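Local coordinates for oxidoreductase (Bordetella pertussis, PDB 3Q2K), which probably oxidises a UDP-linked acetamido sugar acid with NAD in the biosynthesis of 2,3-diacetamido-2,3-dideoxy-D-mannuronic acid, at residues 125-136 and 342-353. Sequence-based numbering, arbitrary orientation.
Sequences MATRWEDGKRMV and GREGLQSLALLT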
loop_
_atom_site.group_PDB
_atom_site.type_symbol
_atom_site.label_atom_id
_atom_site.label_comp_id
_atom_site.label_asym_id
_atom_site.label_seq_id
_atom_site.Cartn_x
_atom_site.Cartn_y
_atom_site.Cartn_z
ATOM N N MET C 125 -2.164 -8.214 31.097
ATOM C CA MET C 125 -2.101 -7.013 31.931
ATOM C C MET C 125 -3.059 -5.930 31.444
ATOM O O MET C 125 -3.380 -5.006 32.190
ATOM C CB MET C 125 -0.674 -6.451 31.946
ATOM C CG MET C 125 -0.056 -6.104 30.586
ATOM S SD MET C 125 1.749 -5.866 30.612
ATOM C CE MET C 125 1.831 -4.576 31.860
ATOM N N ALA C 126 -3.442 -5.977 30.172
ATOM C CA ALA C 126 -4.434 -5.013 29.686
ATOM C C ALA C 126 -4.968 -5.583 28.380
ATOM O O ALA C 126 -4.571 -6.677 27.989
ATOM C CB ALA C 126 -3.777 -3.674 29.413
ATOM N N THR C 127 -5.905 -4.882 27.751
ATOM C CA THR C 127 -6.464 -5.270 26.463
ATOM C C THR C 127 -6.026 -4.239 25.413
ATOM O O THR C 127 -6.216 -4.433 24.213
ATOM C CB THR C 127 -8.006 -5.286 26.548
ATOM O OG1 THR C 127 -8.397 -4.024 27.092
ATOM C CG2 THR C 127 -8.528 -6.320 27.540
ATOM N N ARG C 128 -5.462 -3.115 25.847
ATOM C CA ARG C 128 -4.977 -2.106 24.907
ATOM C C ARG C 128 -3.502 -1.787 25.075
ATOM O O ARG C 128 -3.017 -1.675 26.203
ATOM C CB ARG C 128 -5.818 -0.833 25.041
ATOM C CG ARG C 128 -7.236 -1.081 24.544
ATOM C CD ARG C 128 -8.237 -0.190 25.255
ATOM N NE ARG C 128 -9.538 -0.290 24.601
ATOM C CZ ARG C 128 -10.533 0.589 24.714
ATOM N NH1 ARG C 128 -10.452 1.678 25.463
ATOM N NH2 ARG C 128 -11.669 0.402 24.059
ATOM N N TRP C 129 -2.787 -1.664 23.963
ATOM C CA TRP C 129 -1.351 -1.422 24.067
ATOM C C TRP C 129 -1.007 -0.229 24.960
ATOM O O TRP C 129 -0.233 -0.319 25.912
ATOM C CB TRP C 129 -0.741 -1.286 22.673
ATOM C CG TRP C 129 0.710 -0.936 22.595
ATOM C CD1 TRP C 129 1.235 0.169 21.975
ATOM C CD2 TRP C 129 1.822 -1.654 23.143
ATOM N NE1 TRP C 129 2.606 0.176 22.109
ATOM C CE2 TRP C 129 2.988 -0.919 22.836
ATOM C CE3 TRP C 129 1.945 -2.825 23.896
ATOM C CZ2 TRP C 129 4.268 -1.336 23.215
ATOM C CZ3 TRP C 129 3.221 -3.258 24.249
ATOM C CH2 TRP C 129 4.368 -2.505 23.922
ATOM N N GLU C 130 -1.650 0.903 24.716
ATOM C CA GLU C 130 -1.314 2.147 25.407
ATOM C C GLU C 130 -1.621 1.994 26.891
ATOM O O GLU C 130 -0.912 2.550 27.720
ATOM C CB GLU C 130 -2.110 3.340 24.848
ATOM C CG GLU C 130 -1.541 3.924 23.560
ATOM C CD GLU C 130 -0.054 4.228 23.650
ATOM O OE1 GLU C 130 0.405 4.652 24.729
ATOM O OE2 GLU C 130 0.688 4.041 22.661
ATOM N N ASP C 131 -2.620 1.197 27.254
ATOM C CA ASP C 131 -3.010 1.141 28.662
ATOM C C ASP C 131 -1.915 0.336 29.341
ATOM O O ASP C 131 -1.512 0.620 30.470
ATOM C CB ASP C 131 -4.358 0.454 28.914
ATOM C CG ASP C 131 -5.531 1.212 28.314
ATOM O OD1 ASP C 131 -5.331 2.377 27.926
ATOM O OD2 ASP C 131 -6.656 0.681 28.198
ATOM N N GLY C 132 -1.459 -0.713 28.670
ATOM C CA GLY C 132 -0.395 -1.517 29.265
ATOM C C GLY C 132 0.899 -0.730 29.439
ATOM O O GLY C 132 1.553 -0.873 30.473
ATOM N N LYS C 133 1.304 0.083 28.463
ATOM C CA LYS C 133 2.404 1.022 28.684
ATOM C C LYS C 133 2.209 1.967 29.876
ATOM O O LYS C 133 3.132 2.213 30.656
ATOM C CB LYS C 133 2.766 1.811 27.424
ATOM C CG LYS C 133 3.471 0.966 26.357
ATOM C CD LYS C 133 4.038 1.781 25.197
ATOM C CE LYS C 133 2.888 2.546 24.564
ATOM N NZ LYS C 133 3.125 3.066 23.191
ATOM N N ARG C 134 1.012 2.523 30.020
ATOM C CA ARG C 134 0.724 3.451 31.107
ATOM C C ARG C 134 0.785 2.742 32.458
ATOM O O ARG C 134 1.329 3.317 33.401
ATOM C CB ARG C 134 -0.666 4.046 30.915
ATOM C CG ARG C 134 -0.696 5.550 30.761
ATOM C CD ARG C 134 -2.146 5.966 30.933
ATOM N NE ARG C 134 -3.031 5.227 30.034
ATOM C CZ ARG C 134 -3.120 5.384 28.714
ATOM N NH1 ARG C 134 -3.966 4.643 28.007
ATOM N NH2 ARG C 134 -2.370 6.266 28.067
ATOM N N MET C 135 0.270 1.519 32.559
ATOM C CA MET C 135 0.409 0.721 33.786
ATOM C C MET C 135 1.889 0.669 34.147
ATOM O O MET C 135 2.259 1.052 35.256
ATOM C CB MET C 135 0.025 -0.754 33.596
ATOM C CG MET C 135 -1.410 -1.080 33.256
ATOM S SD MET C 135 -1.326 -2.850 32.936
ATOM C CE MET C 135 -1.152 -3.480 34.605
ATOM N N VAL C 136 2.725 0.130 33.263
ATOM C CA VAL C 136 4.171 0.082 33.499
ATOM C C VAL C 136 4.843 1.402 33.881
ATOM O O VAL C 136 5.648 1.525 34.812
ATOM C CB VAL C 136 4.916 -0.487 32.284
ATOM C CG1 VAL C 136 6.408 -0.621 32.553
ATOM C CG2 VAL C 136 4.292 -1.825 31.952
ATOM N N GLY C 342 6.246 -6.239 34.804
ATOM C CA GLY C 342 5.509 -5.414 33.859
ATOM C C GLY C 342 6.012 -5.570 32.440
ATOM O O GLY C 342 5.205 -5.845 31.556
ATOM N N ARG C 343 7.317 -5.417 32.227
ATOM C CA ARG C 343 7.876 -5.443 30.874
ATOM C C ARG C 343 7.837 -6.825 30.235
ATOM O O ARG C 343 7.576 -6.970 29.040
ATOM C CB ARG C 343 9.317 -4.934 30.858
ATOM C CG ARG C 343 9.393 -3.450 31.177
ATOM C CD ARG C 343 10.804 -2.981 31.481
ATOM N NE ARG C 343 10.791 -1.526 31.340
ATOM C CZ ARG C 343 10.399 -0.678 32.284
ATOM N NH1 ARG C 343 9.976 -1.102 33.464
ATOM N NH2 ARG C 343 10.389 0.627 32.060
ATOM N N GLU C 344 8.120 -7.847 31.036
ATOM C CA GLU C 344 7.839 -9.224 30.646
ATOM C C GLU C 344 6.443 -9.351 30.036
ATOM O O GLU C 344 6.258 -9.996 29.003
ATOM C CB GLU C 344 7.876 -10.111 31.891
ATOM C CG GLU C 344 8.799 -11.304 31.802
ATOM C CD GLU C 344 9.876 -11.065 30.771
ATOM O OE1 GLU C 344 9.970 -11.925 29.881
ATOM O OE2 GLU C 344 10.570 -10.028 30.798
ATOM N N GLY C 345 5.482 -8.692 30.677
ATOM C CA GLY C 345 4.059 -8.757 30.339
ATOM C C GLY C 345 3.717 -7.922 29.119
ATOM O O GLY C 345 2.811 -8.278 28.367
ATOM N N LEU C 346 4.482 -6.858 28.885
ATOM C CA LEU C 346 4.319 -6.063 27.670
ATOM C C LEU C 346 4.742 -6.863 26.442
ATOM O O LEU C 346 4.213 -6.660 25.356
ATOM C CB LEU C 346 5.094 -4.744 27.736
ATOM C CG LEU C 346 4.659 -3.563 28.606
ATOM C CD1 LEU C 346 5.742 -2.452 28.572
ATOM C CD2 LEU C 346 3.311 -3.048 28.131
ATOM N N GLN C 347 5.685 -7.785 26.609
ATOM C CA GLN C 347 6.212 -8.522 25.475
ATOM C C GLN C 347 5.033 -9.261 24.845
ATOM O O GLN C 347 4.777 -9.171 23.646
ATOM C CB GLN C 347 7.278 -9.513 25.945
ATOM C CG GLN C 347 8.597 -9.453 25.214
ATOM C CD GLN C 347 9.210 -8.065 25.191
ATOM O OE1 GLN C 347 10.429 -7.940 25.239
ATOM N NE2 GLN C 347 8.391 -7.022 25.107
ATOM N N SER C 348 4.248 -9.997 25.621
ATOM C CA SER C 348 3.126 -10.688 24.987
ATOM C C SER C 348 1.975 -9.722 24.655
ATOM O O SER C 348 1.255 -9.913 23.676
ATOM C CB SER C 348 2.693 -11.788 25.953
ATOM O OG SER C 348 1.980 -11.143 26.993
ATOM N N LEU C 349 1.788 -8.653 25.428
ATOM C CA LEU C 349 0.757 -7.680 25.059
ATOM C C LEU C 349 1.065 -7.105 23.678
ATOM O O LEU C 349 0.159 -6.865 22.889
ATOM C CB LEU C 349 0.663 -6.518 26.051
ATOM C CG LEU C 349 -0.444 -5.504 25.725
ATOM C CD1 LEU C 349 -1.776 -6.224 25.536
ATOM C CD2 LEU C 349 -0.643 -4.473 26.847
ATOM N N ALA C 350 2.339 -6.844 23.408
ATOM C CA ALA C 350 2.770 -6.365 22.100
ATOM C C ALA C 350 2.492 -7.311 20.931
ATOM O O ALA C 350 1.994 -6.849 19.908
ATOM C CB ALA C 350 4.238 -5.935 22.128
ATOM N N LEU C 351 2.809 -8.600 21.042
ATOM C CA LEU C 351 2.334 -9.576 20.065
ATOM C C LEU C 351 0.815 -9.662 19.905
ATOM O O LEU C 351 0.313 -9.811 18.791
ATOM C CB LEU C 351 2.798 -10.974 20.469
ATOM C CG LEU C 351 4.276 -11.230 20.192
ATOM C CD1 LEU C 351 4.632 -12.595 20.745
ATOM C CD2 LEU C 351 4.421 -11.213 18.679
ATOM N N LEU C 352 0.065 -9.624 21.002
ATOM C CA LEU C 352 -1.386 -9.706 20.853
ATOM C C LEU C 352 -1.783 -8.464 20.085
ATOM O O LEU C 352 -2.676 -8.542 19.243
ATOM C CB LEU C 352 -2.140 -9.693 22.196
ATOM C CG LEU C 352 -1.727 -10.829 23.131
ATOM C CD1 LEU C 352 -2.280 -10.590 24.531
ATOM C CD2 LEU C 352 -2.189 -12.161 22.554
ATOM N N THR C 353 -1.200 -7.318 20.432
ATOM C CA THR C 353 -1.611 -6.087 19.755
ATOM C C THR C 353 -1.303 -6.232 18.264
ATOM O O THR C 353 -2.117 -5.930 17.388
ATOM C CB THR C 353 -0.893 -4.839 20.328
ATOM O OG1 THR C 353 -1.182 -4.728 21.722
ATOM C CG2 THR C 353 -1.406 -3.547 19.694
#
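Trp-129 (chi1 176°) and Leu-349 (chi1 -178°) both swing CG to the side opposite the backbone N, and the indole edge meets Leu-349 CG, 4.0 Å from Trp-129 CE3. Trp-129 enters as a knob among Leu-346, Leu-349, Ala-350 and Thr-353. Its CZ3 lies 3.6 Å from Ala-350 CB. Lys-133 CD lies over one face of the indole, and Trp-129 NE1 donates a hydrogen bond to Asp-370 O. Leu-346 is the returning knob, with CD2 3.6 Å from Gly-132 C. Its CD1 meets Val-136 CG2 tip to tip, at 3.7 Å. Met-125 SD packs against the backbone of Gly-345 and Leu-346. The bend at its last torsion turns CE toward Gly-342 O. Val-136 CG1 lies over one face of the Arg-343 guanidinium, which forms salt bridges with Asp-140 and with Glu-199 of the second subunit. Thr-353 OG1 donates to Leu-349 O at 2.8 Å, from above the carbonyl plane, and sits against Trp-129 CB. The two helix segments run antiparallel (173°), with axes 9.9 Å apart. No hydrogen bond crosses between them. Gly-132 and Gly-345 leave their backbones bare, so Leu-349 CD2 and Met-125 SD can lie against them. The Rossmann domain and the C-terminal alpha/beta domain are therefore joined here by largely apolar, interlocking packing.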